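Local structure of Glyoxalase/Bleomycin resistance protein (Bacillus cereus ATCC 14579, 1XQA) at residues E22-L27 with K82-L87. The protein is of unknown function but belongs to the glyoxalase/bleomycin resistance/dioxygenase superfamily, binds a magnesium ion and may be a metal-dependent enzyme. Sequence-based numbering, arbitrary orientation.
Sequences EKYFGL and KEDGFL
Tyr-24 and Asp-84 reach across to each other with matching first torsions: in each, CG stands anti to the carbonyl carbon and beside the backbone N (chi1 -63° in Tyr-24). The phenol thereby delivers its OH to the carboxylate, donating a hydrogen bond from OH to Asp-84 OD2; the modelled 2.4 Å is improbably short and its exact value doubtful. OD2 sits at the edge of the phenol, in the ring plane, while the carboxylate is turned 56° from that plane. Lys-23 CG lies 3.9 Å above one face of the tyrosine ring, offset toward the rim, and the extended chain runs on toward the same oxygen, but its salt bridge from NZ to OD2 is long at 3.7 Å and the position of NZ is less certain. Phe-86 meets the phenol with its CE2 corner, 3.9 Å from Tyr-24 CE2, the hydroxyl lying at the edge of the phenylalanine ring, and the two rings meet obliquely with planes at 80°. Asp-84 and Phe-86 flank Gly-85, the positive-phi C' residue of a Schellman motif that closes helix 71-83 through Phe-86 N to Leu-81 O and Gly-85 N to Lys-82 O; both side chains set out toward the helix that carries Tyr-24. The other carboxylate oxygen, OD1, forms salt bridges with Lys-76 and Arg-80 of the second subunit, so Asp-84 links the intrachain contact to the dimer interface. Phe-20 meets both aromatic rings, and Leu-81 touches them from helix 71-83. The contact thus joins the C-terminal ends of helices 14-25 and 71-83 in a vicinal oxygen chelate fold, strand 28-33 following the first helix.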
loop_
_atom_site.group_PDB
_atom_site.type_symbol
_atom_site.label_atom_id
_atom_site.label_comp_id
_atom_site.label_asym_id
_atom_site.label_seq_id
_atom_site.Cartn_x
_atom_site.Cartn_y
_atom_site.Cartn_z
ATOM N N GLU A 22 3.656 -3.347 0.513
ATOM C CA GLU A 22 2.517 -2.773 -0.216
ATOM C C GLU A 22 2.431 -1.271 -0.066
ATOM O O GLU A 22 2.341 -0.553 -1.056
ATOM C CB GLU A 22 1.204 -3.414 0.226
ATOM C CG GLU A 22 1.108 -4.850 -0.244
ATOM C CD GLU A 22 -0.004 -5.632 0.418
ATOM O OE1 GLU A 22 -0.580 -5.159 1.419
ATOM O OE2 GLU A 22 -0.273 -6.747 -0.055
ATOM N N LYS A 23 2.484 -0.796 1.172
ATOM C CA LYS A 23 2.310 0.624 1.445
ATOM C C LYS A 23 3.423 1.494 0.867
ATOM O O LYS A 23 3.147 2.488 0.179
ATOM C CB LYS A 23 2.207 0.858 2.951
ATOM C CG LYS A 23 1.824 2.304 3.294
ATOM C CD LYS A 23 1.539 2.462 4.751
ATOM C CE LYS A 23 1.204 3.908 5.042
ATOM N NZ LYS A 23 0.644 4.081 6.424
ATOM N N TYR A 24 4.672 1.118 1.130
ATOM C CA TYR A 24 5.811 1.991 0.794
ATOM C C TYR A 24 6.485 1.691 -0.551
ATOM O O TYR A 24 7.110 2.575 -1.157
ATOM C CB TYR A 24 6.829 2.008 1.947
ATOM C CG TYR A 24 6.219 2.589 3.196
ATOM C CD1 TYR A 24 6.035 3.973 3.324
ATOM C CD2 TYR A 24 5.762 1.765 4.221
ATOM C CE1 TYR A 24 5.428 4.511 4.450
ATOM C CE2 TYR A 24 5.158 2.304 5.368
ATOM C CZ TYR A 24 5.001 3.677 5.467
ATOM O OH TYR A 24 4.401 4.193 6.590
ATOM N N PHE A 25 6.355 0.458 -1.034
ATOM C CA PHE A 25 7.097 0.088 -2.237
ATOM C C PHE A 25 6.216 -0.393 -3.376
ATOM O O PHE A 25 6.701 -0.775 -4.436
ATOM C CB PHE A 25 8.238 -0.866 -1.891
ATOM C CG PHE A 25 9.235 -0.251 -0.975
ATOM C CD1 PHE A 25 10.173 0.652 -1.473
ATOM C CD2 PHE A 25 9.175 -0.477 0.397
ATOM C CE1 PHE A 25 11.070 1.281 -0.622
ATOM C CE2 PHE A 25 10.072 0.152 1.258
ATOM C CZ PHE A 25 11.021 1.026 0.741
ATOM N N GLY A 26 4.912 -0.332 -3.164
ATOM C CA GLY A 26 3.958 -0.612 -4.235
ATOM C C GLY A 26 3.927 -2.043 -4.743
ATOM O O GLY A 26 3.425 -2.292 -5.838
ATOM N N LEU A 27 4.437 -2.990 -3.958
ATOM C CA LEU A 27 4.402 -4.401 -4.359
ATOM C C LEU A 27 2.976 -4.924 -4.264
ATOM O O LEU A 27 2.171 -4.404 -3.490
ATOM C CB LEU A 27 5.345 -5.250 -3.481
ATOM C CG LEU A 27 6.848 -4.930 -3.467
ATOM C CD1 LEU A 27 7.608 -6.083 -2.826
ATOM C CD2 LEU A 27 7.364 -4.658 -4.888
ATOM N N LYS A 82 9.615 8.411 7.897
ATOM C CA LYS A 82 9.867 9.200 9.107
ATOM C C LYS A 82 8.564 9.648 9.779
ATOM O O LYS A 82 8.374 9.442 10.985
ATOM C CB LYS A 82 10.728 10.424 8.772
ATOM C CG LYS A 82 11.218 11.200 10.001
ATOM C CD LYS A 82 12.152 12.332 9.600
ATOM C CE LYS A 82 12.674 13.064 10.825
ATOM N NZ LYS A 82 13.148 14.435 10.460
ATOM N N GLU A 83 7.669 10.259 9.000
ATOM C CA GLU A 83 6.369 10.710 9.514
ATOM C C GLU A 83 5.517 9.587 10.049
ATOM O O GLU A 83 4.683 9.802 10.920
ATOM C CB GLU A 83 5.566 11.402 8.430
ATOM C CG GLU A 83 6.178 12.682 7.968
ATOM C CD GLU A 83 5.449 13.270 6.789
ATOM O OE1 GLU A 83 4.582 12.587 6.200
ATOM O OE2 GLU A 83 5.761 14.419 6.450
ATOM N N ASP A 84 5.713 8.400 9.506
ATOM C CA ASP A 84 4.924 7.245 9.886
ATOM C C ASP A 84 5.581 6.434 11.007
ATOM O O ASP A 84 5.097 5.361 11.369
ATOM C CB ASP A 84 4.642 6.366 8.666
ATOM C CG ASP A 84 3.721 7.030 7.659
ATOM O OD1 ASP A 84 3.185 8.143 7.933
ATOM O OD2 ASP A 84 3.528 6.435 6.576
ATOM N N GLY A 85 6.679 6.948 11.557
ATOM C CA GLY A 85 7.251 6.378 12.779
ATOM C C GLY A 85 8.387 5.401 12.597
ATOM O O GLY A 85 8.796 4.741 13.559
ATOM N N PHE A 86 8.899 5.294 11.371
ATOM C CA PHE A 86 10.085 4.490 11.116
ATOM C C PHE A 86 11.337 5.345 11.293
ATOM O O PHE A 86 11.370 6.525 10.947
ATOM C CB PHE A 86 10.039 3.831 9.739
ATOM C CG PHE A 86 8.888 2.875 9.571
ATOM C CD1 PHE A 86 9.018 1.539 9.927
ATOM C CD2 PHE A 86 7.668 3.323 9.105
ATOM C CE1 PHE A 86 7.933 0.646 9.799
ATOM C CE2 PHE A 86 6.580 2.455 8.964
ATOM C CZ PHE A 86 6.715 1.110 9.315
ATOM N N LEU A 87 12.369 4.728 11.840
ATOM C CA LEU A 87 13.597 5.439 12.143
ATOM C C LEU A 87 14.511 5.453 10.918
ATOM O O LEU A 87 15.105 4.449 10.519
ATOM C CB LEU A 87 14.256 4.851 13.394
ATOM C CG LEU A 87 13.327 4.607 14.597
ATOM C CD1 LEU A 87 14.127 4.073 15.788
ATOM C CD2 LEU A 87 12.508 5.844 15.024
#